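Local coordinates for protein 1-deoxy-D-xylulose 5-phosphate reductoisomerase (Zymomonas mobilis, PDB 1R0K) that catalyses the NADPH-dependent rearrangement and reduction of 1-deoxy-D-xylulose 5-phosphate to 2-C-methyl-D-erythritol 4-phosphate, using a divalent metal ion, at residues B[153-158]-B[258-263]; B[221-226]-B[309-314]; B[333-336]-B[340-343]. One frame throughout, in Å; residues are numbered along the deposited sequence.

Contact 1 (B[153-158]-B[258-263]); sequences HNAIFQ and LAQIGS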
ATOM      1  N   HIS B 153      -8.784   1.958   9.883  1.00 10.62           N
ATOM      2  CA  HIS B 153      -9.517   0.840   9.314  1.00  9.84           C
ATOM      3  C   HIS B 153      -9.604   0.916   7.808  1.00  9.32           C
ATOM      4  O   HIS B 153      -9.485  -0.106   7.133  1.00  6.36           O
ATOM      5  CB  HIS B 153     -10.917   0.772   9.915  1.00  9.19           C
ATOM      6  CG  HIS B 153     -10.916   0.603  11.397  1.00 11.11           C
ATOM      7  ND1 HIS B 153     -11.835   1.220  12.220  1.00 11.49           N
ATOM      8  CD2 HIS B 153     -10.087  -0.094  12.211  1.00 10.12           C
ATOM      9  CE1 HIS B 153     -11.570   0.911  13.477  1.00 11.86           C
ATOM     10  NE2 HIS B 153     -10.515   0.116  13.499  1.00 10.34           N
ATOM     11  N   ASN B 154      -9.821   2.117   7.274  1.00  7.78           N
ATOM     12  CA  ASN B 154      -9.923   2.270   5.827  1.00  8.84           C
ATOM     13  C   ASN B 154      -8.559   1.999   5.197  1.00  7.08           C
ATOM     14  O   ASN B 154      -8.469   1.397   4.125  1.00  7.83           O
ATOM     15  CB  ASN B 154     -10.414   3.678   5.469  1.00  6.95           C
ATOM     16  CG  ASN B 154     -10.688   3.832   3.991  1.00  9.77           C
ATOM     17  OD1 ASN B 154      -9.815   4.238   3.223  1.00 10.96           O
ATOM     18  ND2 ASN B 154     -11.903   3.480   3.575  1.00  9.23           N
ATOM     19  N   ALA B 155      -7.503   2.427   5.883  1.00  7.59           N
ATOM     20  CA  ALA B 155      -6.140   2.213   5.407  1.00  9.53           C
ATOM     21  C   ALA B 155      -5.867   0.712   5.363  1.00  9.77           C
ATOM     22  O   ALA B 155      -5.285   0.201   4.404  1.00  8.12           O
ATOM     23  CB  ALA B 155      -5.147   2.898   6.344  1.00 11.71           C
ATOM     24  N   ILE B 156      -6.277   0.010   6.415  1.00  9.88           N
ATOM     25  CA  ILE B 156      -6.080  -1.435   6.463  1.00 10.17           C
ATOM     26  C   ILE B 156      -6.867  -2.080   5.331  1.00 10.10           C
ATOM     27  O   ILE B 156      -6.351  -2.919   4.592  1.00 11.09           O
ATOM     28  CB  ILE B 156      -6.541  -2.018   7.802  1.00  9.70           C
ATOM     29  CG1 ILE B 156      -5.656  -1.464   8.929  1.00 10.42           C
ATOM     30  CG2 ILE B 156      -6.467  -3.549   7.758  1.00  9.91           C
ATOM     31  CD1 ILE B 156      -6.146  -1.788  10.328  1.00  8.50           C
ATOM     32  N   PHE B 157      -8.119  -1.664   5.185  1.00 10.42           N
ATOM     33  CA  PHE B 157      -8.971  -2.197   4.140  1.00 10.78           C
ATOM     34  C   PHE B 157      -8.349  -2.056   2.737  1.00 10.92           C
ATOM     35  O   PHE B 157      -8.415  -2.988   1.924  1.00  9.50           O
ATOM     36  CB  PHE B 157     -10.330  -1.502   4.193  1.00  9.91           C
ATOM     37  CG  PHE B 157     -11.340  -2.104   3.279  1.00 11.71           C
ATOM     38  CD1 PHE B 157     -11.337  -1.798   1.923  1.00 10.93           C
ATOM     39  CD2 PHE B 157     -12.281  -3.002   3.766  1.00  9.95           C
ATOM     40  CE1 PHE B 157     -12.259  -2.379   1.069  1.00 11.44           C
ATOM     41  CE2 PHE B 157     -13.207  -3.587   2.917  1.00  9.86           C
ATOM     42  CZ  PHE B 157     -13.195  -3.275   1.567  1.00 11.12           C
ATOM     43  N   GLN B 158      -7.743  -0.904   2.454  1.00  8.97           N
ATOM     44  CA  GLN B 158      -7.126  -0.666   1.146  1.00 10.07           C
ATOM     45  C   GLN B 158      -5.862  -1.497   0.909  1.00  9.91           C
ATOM     46  O   GLN B 158      -5.408  -1.625  -0.220  1.00  9.02           O
ATOM     47  CB  GLN B 158      -6.791   0.821   0.968  1.00 10.84           C
ATOM     48  CG  GLN B 158      -8.021   1.727   0.855  1.00 10.88           C
ATOM     49  CD  GLN B 158      -7.681   3.142   0.418  1.00 10.70           C
ATOM     50  OE1 GLN B 158      -6.878   3.345  -0.494  1.00 11.27           O
ATOM     51  NE2 GLN B 158      -8.309   4.131   1.055  1.00  8.69           N
ATOM     52  N   LEU B 258       2.048  -3.575   2.627  1.00  8.44           N
ATOM     53  CA  LEU B 258       1.307  -2.565   1.888  1.00 10.29           C
ATOM     54  C   LEU B 258       0.833  -1.552   2.915  1.00  9.78           C
ATOM     55  O   LEU B 258       0.305  -1.917   3.959  1.00  7.63           O
ATOM     56  CB  LEU B 258       0.111  -3.188   1.163  1.00  9.55           C
ATOM     57  CG  LEU B 258       0.481  -4.196   0.072  1.00 11.27           C
ATOM     58  CD1 LEU B 258      -0.778  -4.681  -0.641  1.00  9.87           C
ATOM     59  CD2 LEU B 258       1.441  -3.536  -0.917  1.00 10.19           C
ATOM     60  N   ALA B 259       1.035  -0.278   2.618  1.00 10.49           N
ATOM     61  CA  ALA B 259       0.628   0.769   3.538  1.00 10.83           C
ATOM     62  C   ALA B 259      -0.211   1.814   2.819  1.00 11.01           C
ATOM     63  O   ALA B 259      -0.094   1.992   1.607  1.00 11.52           O
ATOM     64  CB  ALA B 259       1.863   1.423   4.150  1.00  8.98           C
ATOM     65  N   GLN B 260      -1.079   2.481   3.565  1.00 10.89           N
ATOM     66  CA  GLN B 260      -1.891   3.538   2.987  1.00 10.13           C
ATOM     67  C   GLN B 260      -1.362   4.789   3.665  1.00  9.78           C
ATOM     68  O   GLN B 260      -1.267   4.851   4.895  1.00  9.83           O
ATOM     69  CB  GLN B 260      -3.374   3.332   3.289  1.00 11.54           C
ATOM     70  CG  GLN B 260      -4.300   4.208   2.434  1.00 10.71           C
ATOM     71  CD  GLN B 260      -4.489   5.612   2.996  1.00 14.21           C
ATOM     72  OE1 GLN B 260      -5.041   6.499   2.327  1.00 16.08           O
ATOM     73  NE2 GLN B 260      -4.046   5.820   4.228  1.00  9.18           N
ATOM     74  N   ILE B 261      -0.987   5.766   2.849  1.00  7.24           N
ATOM     75  CA  ILE B 261      -0.413   7.014   3.334  1.00 11.30           C
ATOM     76  C   ILE B 261      -1.157   8.200   2.734  1.00 10.68           C
ATOM     77  O   ILE B 261      -1.732   8.092   1.657  1.00 12.88           O
ATOM     78  CB  ILE B 261       1.083   7.097   2.915  1.00 11.89           C
ATOM     79  CG1 ILE B 261       1.805   5.807   3.322  1.00 13.39           C
ATOM     80  CG2 ILE B 261       1.752   8.309   3.559  1.00 12.44           C
ATOM     81  CD1 ILE B 261       3.244   5.720   2.852  1.00 13.84           C
ATOM     82  N   GLY B 262      -1.154   9.331   3.428  1.00 13.54           N
ATOM     83  CA  GLY B 262      -1.815  10.499   2.869  1.00 13.57           C
ATOM     84  C   GLY B 262      -2.022  11.638   3.838  1.00 12.34           C
ATOM     85  O   GLY B 262      -1.610  11.559   4.990  1.00 10.98           O
ATOM     86  N   SER B 263      -2.641  12.711   3.354  1.00 13.28           N
ATOM     87  CA  SER B 263      -2.953  13.862   4.191  1.00 12.49           C
ATOM     88  C   SER B 263      -4.066  13.387   5.127  1.00 12.31           C
ATOM     89  O   SER B 263      -4.602  12.290   4.952  1.00 13.24           O
ATOM     90  CB  SER B 263      -3.448  15.021   3.325  1.00 13.72           C
ATOM     91  OG  SER B 263      -4.487  14.589   2.458  1.00 16.41           O
TER
HETATM   92  O   HOH W   1      -7.806   6.241   3.789  1.00 18.44           O
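A155 and Q260 form the tight part of this contact. CB of A155 lies 3.6 Å from CB of Q260. The amide of Q260 then folds back over the alanine, and its NE2 comes within 3.8 Å of A155 CB. The fold-back comes from a bend at chi2 (-84°). NE2 finds its hydrogen bond at H247, on the neighbouring strand 246-252. The contact seats helix 151-159 on strand 257-261. Within the chain this is an outermost strand of the mixed four-stranded sheet, but it pairs antiparallel with a strand of the second subunit. The sheet therefore runs on across the dimer interface. The other side of the contact is looser and wetter. OE1 of Q158 stands 4.0 Å from CG of Q260, and the two amide planes are turned 65° apart. No direct hydrogen bond joins the two segments. Instead, water 1 donates to OD1 of N154 at 2.9 Å and, weakly, to OE1 of Q260. The same N154 OD1 takes a hydrogen bond from Q158 NE2 at 2.6 Å. That bond lies close to the amide plane of Q158. OE1 of Q158 bonds to R279 and to S256 of the second subunit. A leucine in place of Q158 would probably leave N154 OD1 without its amide donor and R279 and S256 of the second subunit without this acceptor.

Contact 2 (B[221-226]-B[309-314]); sequences ELIEAF and TLAMES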
ATOM      1  N   GLU B 221     -10.008   0.888  18.595  1.00 15.04           N
ATOM      2  CA  GLU B 221      -9.723   0.690  17.182  1.00 13.61           C
ATOM      3  C   GLU B 221      -9.262  -0.742  16.940  1.00 12.25           C
ATOM      4  O   GLU B 221      -9.592  -1.346  15.924  1.00 12.07           O
ATOM      5  CB  GLU B 221      -8.648   1.678  16.720  1.00 13.20           C
ATOM      6  CG  GLU B 221      -9.199   3.062  16.450  1.00 12.26           C
ATOM      7  CD  GLU B 221      -8.113   4.082  16.185  1.00 13.84           C
ATOM      8  OE1 GLU B 221      -7.066   3.702  15.631  1.00 10.77           O
ATOM      9  OE2 GLU B 221      -8.319   5.268  16.519  1.00 16.93           O
ATOM     10  N   LEU B 222      -8.498  -1.285  17.879  1.00 11.37           N
ATOM     11  CA  LEU B 222      -8.010  -2.649  17.762  1.00 10.80           C
ATOM     12  C   LEU B 222      -9.187  -3.614  17.788  1.00 12.42           C
ATOM     13  O   LEU B 222      -9.236  -4.581  17.024  1.00 11.34           O
ATOM     14  CB  LEU B 222      -7.071  -2.971  18.923  1.00 13.63           C
ATOM     15  CG  LEU B 222      -6.596  -4.415  19.020  1.00 14.49           C
ATOM     16  CD1 LEU B 222      -5.819  -4.799  17.769  1.00 14.17           C
ATOM     17  CD2 LEU B 222      -5.727  -4.571  20.260  1.00 15.59           C
ATOM     18  N   ILE B 223     -10.132  -3.348  18.680  1.00 11.01           N
ATOM     19  CA  ILE B 223     -11.299  -4.200  18.804  1.00 12.45           C
ATOM     20  C   ILE B 223     -12.086  -4.167  17.503  1.00 11.99           C
ATOM     21  O   ILE B 223     -12.458  -5.208  16.973  1.00 12.99           O
ATOM     22  CB  ILE B 223     -12.185  -3.747  19.980  1.00 14.26           C
ATOM     23  CG1 ILE B 223     -11.444  -4.002  21.296  1.00 15.68           C
ATOM     24  CG2 ILE B 223     -13.514  -4.496  19.964  1.00 13.92           C
ATOM     25  CD1 ILE B 223     -12.163  -3.485  22.519  1.00 16.51           C
ATOM     26  N   GLU B 224     -12.315  -2.968  16.980  1.00 11.63           N
ATOM     27  CA  GLU B 224     -13.046  -2.818  15.727  1.00 12.78           C
ATOM     28  C   GLU B 224     -12.340  -3.541  14.590  1.00 12.07           C
ATOM     29  O   GLU B 224     -12.982  -4.211  13.778  1.00 10.81           O
ATOM     30  CB  GLU B 224     -13.168  -1.347  15.353  1.00 14.34           C
ATOM     31  CG  GLU B 224     -13.979  -0.506  16.304  1.00 19.73           C
ATOM     32  CD  GLU B 224     -13.992   0.950  15.879  1.00 26.74           C
ATOM     33  OE1 GLU B 224     -13.039   1.683  16.238  1.00 30.10           O
ATOM     34  OE2 GLU B 224     -14.941   1.348  15.168  1.00 25.94           O
ATOM     35  N   ALA B 225     -11.018  -3.385  14.526  1.00 10.64           N
ATOM     36  CA  ALA B 225     -10.221  -4.017  13.479  1.00 11.33           C
ATOM     37  C   ALA B 225     -10.339  -5.531  13.546  1.00 12.19           C
ATOM     38  O   ALA B 225     -10.402  -6.215  12.521  1.00 10.90           O
ATOM     39  CB  ALA B 225      -8.761  -3.604  13.612  1.00 10.59           C
ATOM     40  N   PHE B 226     -10.362  -6.056  14.765  1.00 14.23           N
ATOM     41  CA  PHE B 226     -10.465  -7.493  14.962  1.00 15.10           C
ATOM     42  C   PHE B 226     -11.729  -8.059  14.312  1.00 14.32           C
ATOM     43  O   PHE B 226     -11.689  -9.114  13.682  1.00 14.69           O
ATOM     44  CB  PHE B 226     -10.457  -7.810  16.459  1.00 17.47           C
ATOM     45  CG  PHE B 226     -10.665  -9.268  16.774  1.00 21.73           C
ATOM     46  CD1 PHE B 226      -9.675 -10.209  16.493  1.00 22.71           C
ATOM     47  CD2 PHE B 226     -11.867  -9.713  17.317  1.00 22.02           C
ATOM     48  CE1 PHE B 226      -9.880 -11.563  16.745  1.00 27.42           C
ATOM     49  CE2 PHE B 226     -12.083 -11.064  17.568  1.00 26.80           C
ATOM     50  CZ  PHE B 226     -11.088 -11.981  17.278  1.00 28.38           C
ATOM     51  N   THR B 309      -3.710  -2.819  26.993  1.00 15.54           N
ATOM     52  CA  THR B 309      -3.788  -4.181  27.509  1.00 17.25           C
ATOM     53  C   THR B 309      -5.235  -4.578  27.783  1.00 17.06           C
ATOM     54  O   THR B 309      -5.646  -5.706  27.494  1.00 18.22           O
ATOM     55  CB  THR B 309      -2.981  -4.327  28.803  1.00 18.60           C
ATOM     56  OG1 THR B 309      -1.607  -4.023  28.538  1.00 20.79           O
ATOM     57  CG2 THR B 309      -3.091  -5.752  29.343  1.00 20.84           C
ATOM     58  N   LEU B 310      -6.007  -3.648  28.340  1.00 16.63           N
ATOM     59  CA  LEU B 310      -7.409  -3.906  28.638  1.00 16.07           C
ATOM     60  C   LEU B 310      -8.152  -4.284  27.360  1.00 16.68           C
ATOM     61  O   LEU B 310      -8.944  -5.229  27.346  1.00 13.78           O
ATOM     62  CB  LEU B 310      -8.055  -2.673  29.281  1.00 15.82           C
ATOM     63  CG  LEU B 310      -7.537  -2.308  30.678  1.00 17.71           C
ATOM     64  CD1 LEU B 310      -8.326  -1.130  31.231  1.00 17.23           C
ATOM     65  CD2 LEU B 310      -7.665  -3.520  31.605  1.00 15.78           C
ATOM     66  N   ALA B 311      -7.894  -3.546  26.286  1.00 15.89           N
ATOM     67  CA  ALA B 311      -8.540  -3.822  25.008  1.00 17.93           C
ATOM     68  C   ALA B 311      -8.174  -5.232  24.553  1.00 18.13           C
ATOM     69  O   ALA B 311      -9.042  -6.004  24.140  1.00 18.05           O
ATOM     70  CB  ALA B 311      -8.099  -2.800  23.962  1.00 18.15           C
ATOM     71  N   MET B 312      -6.885  -5.560  24.638  1.00 18.51           N
ATOM     72  CA  MET B 312      -6.387  -6.879  24.249  1.00 19.82           C
ATOM     73  C   MET B 312      -7.075  -7.996  25.030  1.00 18.14           C
ATOM     74  O   MET B 312      -7.546  -8.973  24.446  1.00 16.82           O
ATOM     75  CB  MET B 312      -4.872  -6.978  24.489  1.00 21.04           C
ATOM     76  CG  MET B 312      -4.016  -6.299  23.444  1.00 26.97           C
ATOM     77  SD  MET B 312      -3.963  -7.231  21.895  1.00 36.95           S
ATOM     78  CE  MET B 312      -2.777  -6.235  20.944  1.00 36.43           C
ATOM     79  N   GLU B 313      -7.118  -7.853  26.351  1.00 17.63           N
ATOM     80  CA  GLU B 313      -7.737  -8.867  27.203  1.00 19.89           C
ATOM     81  C   GLU B 313      -9.232  -8.981  26.924  1.00 18.68           C
ATOM     82  O   GLU B 313      -9.789 -10.078  26.907  1.00 17.95           O
ATOM     83  CB  GLU B 313      -7.488  -8.537  28.678  1.00 19.93           C
ATOM     84  CG  GLU B 313      -6.012  -8.404  29.019  1.00 24.18           C
ATOM     85  CD  GLU B 313      -5.763  -8.125  30.489  1.00 26.90           C
ATOM     86  OE1 GLU B 313      -6.510  -7.317  31.081  1.00 26.69           O
ATOM     87  OE2 GLU B 313      -4.809  -8.708  31.053  1.00 29.09           O
ATOM     88  N   SER B 314      -9.880  -7.847  26.692  1.00 17.89           N
ATOM     89  CA  SER B 314     -11.306  -7.858  26.402  1.00 18.28           C
ATOM     90  C   SER B 314     -11.581  -8.652  25.120  1.00 18.19           C
ATOM     91  O   SER B 314     -12.513  -9.458  25.073  1.00 18.05           O
ATOM     92  CB  SER B 314     -11.833  -6.426  26.269  1.00 18.35           C
ATOM     93  OG  SER B 314     -11.758  -5.740  27.510  1.00 18.89           O
TER
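Two helices of the C-terminal part of the reductoisomerase meet here, 216-229 and 307-317, through L222 and I223 on one and A311 and M312 on the other. The closest CA atoms are those of I223 and A311, 6.8 Å apart. The contact is apolar, and no hydrogen bond crosses it. CD2 of L222 presses on the end of M312, 3.5 Å from CE and 3.6 Å from SD. The two methyl carbons are pressed closer than apolar groups normally sit. CB of M312 points away from helix 216-229, but the chain bends at chi2 (-74°) and swings SD and CE round to the leucine. The two side chains cross at about a right angle. On the other flank the packing is lighter. CD1 of I223 sits 4.4 Å from CB of A311, and CG1 of I223 lies 4.2 Å from A311 O. The small alanine lets the isoleucine approach the backbone of helix 307-317. I315 adds to the same face, touching both L222 and I223. One turn on, OG of S314 donates to L310 O at 2.9 Å from above the carbonyl plane, while S314 N reaches that oxygen from the opposite face. E221, on helix 216-229, is predicted to bind manganese and the substrate. The packing is thus that of a buried, apolar helix-helix pair, one helix of which carries a predicted metal ligand.

Contact 3 (B[333-336]-B[340-343]); sequences VAAF and KIGF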
ATOM      1  N   VAL B 333     -14.172   8.471  31.957  1.00 13.62           N
ATOM      2  CA  VAL B 333     -13.726   9.702  31.309  1.00 14.56           C
ATOM      3  C   VAL B 333     -14.537  10.896  31.821  1.00 14.80           C
ATOM      4  O   VAL B 333     -13.978  11.932  32.180  1.00 13.19           O
ATOM      5  CB  VAL B 333     -13.860   9.594  29.766  1.00 12.99           C
ATOM      6  CG1 VAL B 333     -13.634  10.946  29.115  1.00 11.38           C
ATOM      7  CG2 VAL B 333     -12.849   8.585  29.233  1.00 13.35           C
ATOM      8  N   ALA B 334     -15.859  10.743  31.867  1.00 15.98           N
ATOM      9  CA  ALA B 334     -16.729  11.812  32.348  1.00 15.96           C
ATOM     10  C   ALA B 334     -16.377  12.181  33.788  1.00 16.74           C
ATOM     11  O   ALA B 334     -16.393  13.356  34.157  1.00 17.46           O
ATOM     12  CB  ALA B 334     -18.195  11.377  32.254  1.00 18.14           C
ATOM     13  N   ALA B 335     -16.058  11.176  34.600  1.00 16.60           N
ATOM     14  CA  ALA B 335     -15.692  11.405  35.997  1.00 14.96           C
ATOM     15  C   ALA B 335     -14.406  12.219  36.059  1.00 15.22           C
ATOM     16  O   ALA B 335     -14.285  13.145  36.861  1.00 16.08           O
ATOM     17  CB  ALA B 335     -15.504  10.077  36.716  1.00 12.71           C
ATOM     18  N   PHE B 336     -13.441  11.868  35.214  1.00 13.06           N
ATOM     19  CA  PHE B 336     -12.179  12.591  35.174  1.00 14.37           C
ATOM     20  C   PHE B 336     -12.441  14.045  34.806  1.00 15.13           C
ATOM     21  O   PHE B 336     -11.978  14.956  35.487  1.00 16.72           O
ATOM     22  CB  PHE B 336     -11.224  11.967  34.149  1.00 14.30           C
ATOM     23  CG  PHE B 336      -9.987  12.790  33.899  1.00 13.97           C
ATOM     24  CD1 PHE B 336      -9.108  13.089  34.943  1.00 15.16           C
ATOM     25  CD2 PHE B 336      -9.713  13.286  32.631  1.00 13.97           C
ATOM     26  CE1 PHE B 336      -7.973  13.874  34.725  1.00 14.42           C
ATOM     27  CE2 PHE B 336      -8.582  14.072  32.398  1.00 15.38           C
ATOM     28  CZ  PHE B 336      -7.711  14.367  33.448  1.00 14.34           C
ATOM     29  N   LYS B 340     -13.551  14.090  39.463  1.00 21.70           N
ATOM     30  CA  LYS B 340     -13.886  13.199  40.565  1.00 21.35           C
ATOM     31  C   LYS B 340     -12.801  12.145  40.760  1.00 20.58           C
ATOM     32  O   LYS B 340     -12.721  11.514  41.815  1.00 19.80           O
ATOM     33  CB  LYS B 340     -15.236  12.517  40.316  1.00 22.84           C
ATOM     34  CG  LYS B 340     -16.442  13.430  40.505  1.00 25.88           C
ATOM     35  CD  LYS B 340     -17.742  12.632  40.461  1.00 30.68           C
ATOM     36  CE  LYS B 340     -18.945  13.501  40.796  1.00 34.05           C
ATOM     37  NZ  LYS B 340     -20.197  12.696  40.850  1.00 36.95           N
ATOM     38  N   ILE B 341     -11.974  11.958  39.735  1.00 18.91           N
ATOM     39  CA  ILE B 341     -10.878  10.995  39.785  1.00 17.34           C
ATOM     40  C   ILE B 341      -9.659  11.547  39.041  1.00 18.00           C
ATOM     41  O   ILE B 341      -9.751  12.561  38.345  1.00 17.08           O
ATOM     42  CB  ILE B 341     -11.271   9.645  39.135  1.00 18.02           C
ATOM     43  CG1 ILE B 341     -11.626   9.857  37.659  1.00 18.55           C
ATOM     44  CG2 ILE B 341     -12.450   9.028  39.874  1.00 18.01           C
ATOM     45  CD1 ILE B 341     -11.987   8.579  36.922  1.00 18.06           C
ATOM     46  N   GLY B 342      -8.523  10.876  39.189  1.00 16.34           N
ATOM     47  CA  GLY B 342      -7.317  11.308  38.512  1.00 16.63           C
ATOM     48  C   GLY B 342      -7.253  10.739  37.106  1.00 15.38           C
ATOM     49  O   GLY B 342      -8.017   9.833  36.767  1.00 16.35           O
ATOM     50  N   PHE B 343      -6.345  11.266  36.290  1.00 14.03           N
ATOM     51  CA  PHE B 343      -6.183  10.814  34.907  1.00 14.46           C
ATOM     52  C   PHE B 343      -5.945   9.308  34.802  1.00 15.20           C
ATOM     53  O   PHE B 343      -6.556   8.626  33.972  1.00 14.65           O
ATOM     54  CB  PHE B 343      -5.014  11.554  34.248  1.00 14.31           C
ATOM     55  CG  PHE B 343      -4.777  11.170  32.812  1.00 14.94           C
ATOM     56  CD1 PHE B 343      -5.630  11.617  31.805  1.00 16.14           C
ATOM     57  CD2 PHE B 343      -3.698  10.366  32.465  1.00 14.33           C
ATOM     58  CE1 PHE B 343      -5.408  11.267  30.464  1.00 18.68           C
ATOM     59  CE2 PHE B 343      -3.466  10.010  31.132  1.00 15.27           C
ATOM     60  CZ  PHE B 343      -4.321  10.461  30.129  1.00 15.15           C
TER
HETATM   61  O   HOH W   2      -9.869  15.094  37.324  1.00 18.54           O
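F336 and F343 meet as a T-shaped (edge-to-face) pair at the turn that follows helix 321-337 and leads to helix 345-356. The edge of F343 is directed at the face of F336, with centroids 5.6 Å apart and planes at 70°. CG of F336 is anti to its backbone N, which carries the ring out alongside the 341-343 backbone. There CE1 of F336 comes to 3.4 Å from F343 N, and I341 O lies at the ring edge, near its plane. I341 packs against the last turn of the helix. Its CG1 stands between the backbone N and the carbonyl carbon (chi1 61°), and CD1 is thereby brought 3.8 Å from CB of A335. A backbone bond closes the turn. K340 N donates an almost straight bond to A335 O, 2.9 Å long, with an N-H...O angle of 169°. Water 2 bridges the two segments, donating to F336 O at 2.8 Å and to I341 O at 2.7 Å. Further out, F180 meets F343 edge-to-face, and M383 of helix 365-385 touches A335, K340 and I341. The turn is fastened to the next helix by a hydrogen bond from G342 N to OD2 of D345.

Contacts 1 and 2 are joined directly. NE2 of H153, in contact 1, makes a probable hydrogen bond of 3.0 Å with E221 O, in contact 2, although the centres of the two contacts are 19 Å apart. This ties helix 151-159 to helix 216-229. The two helices carry E152 and E221, both predicted to bind the metal and the substrate. From these helices contact 1 leads to the strand at the dimer interface, and contact 2 to helix 307-317. Contact 3 lies further along: its nearest atoms are about 10 Å from contact 2 and about 18 Å from contact 1. The side chain of its F343 is about 9 Å from that of S212, a predicted substrate-binding residue.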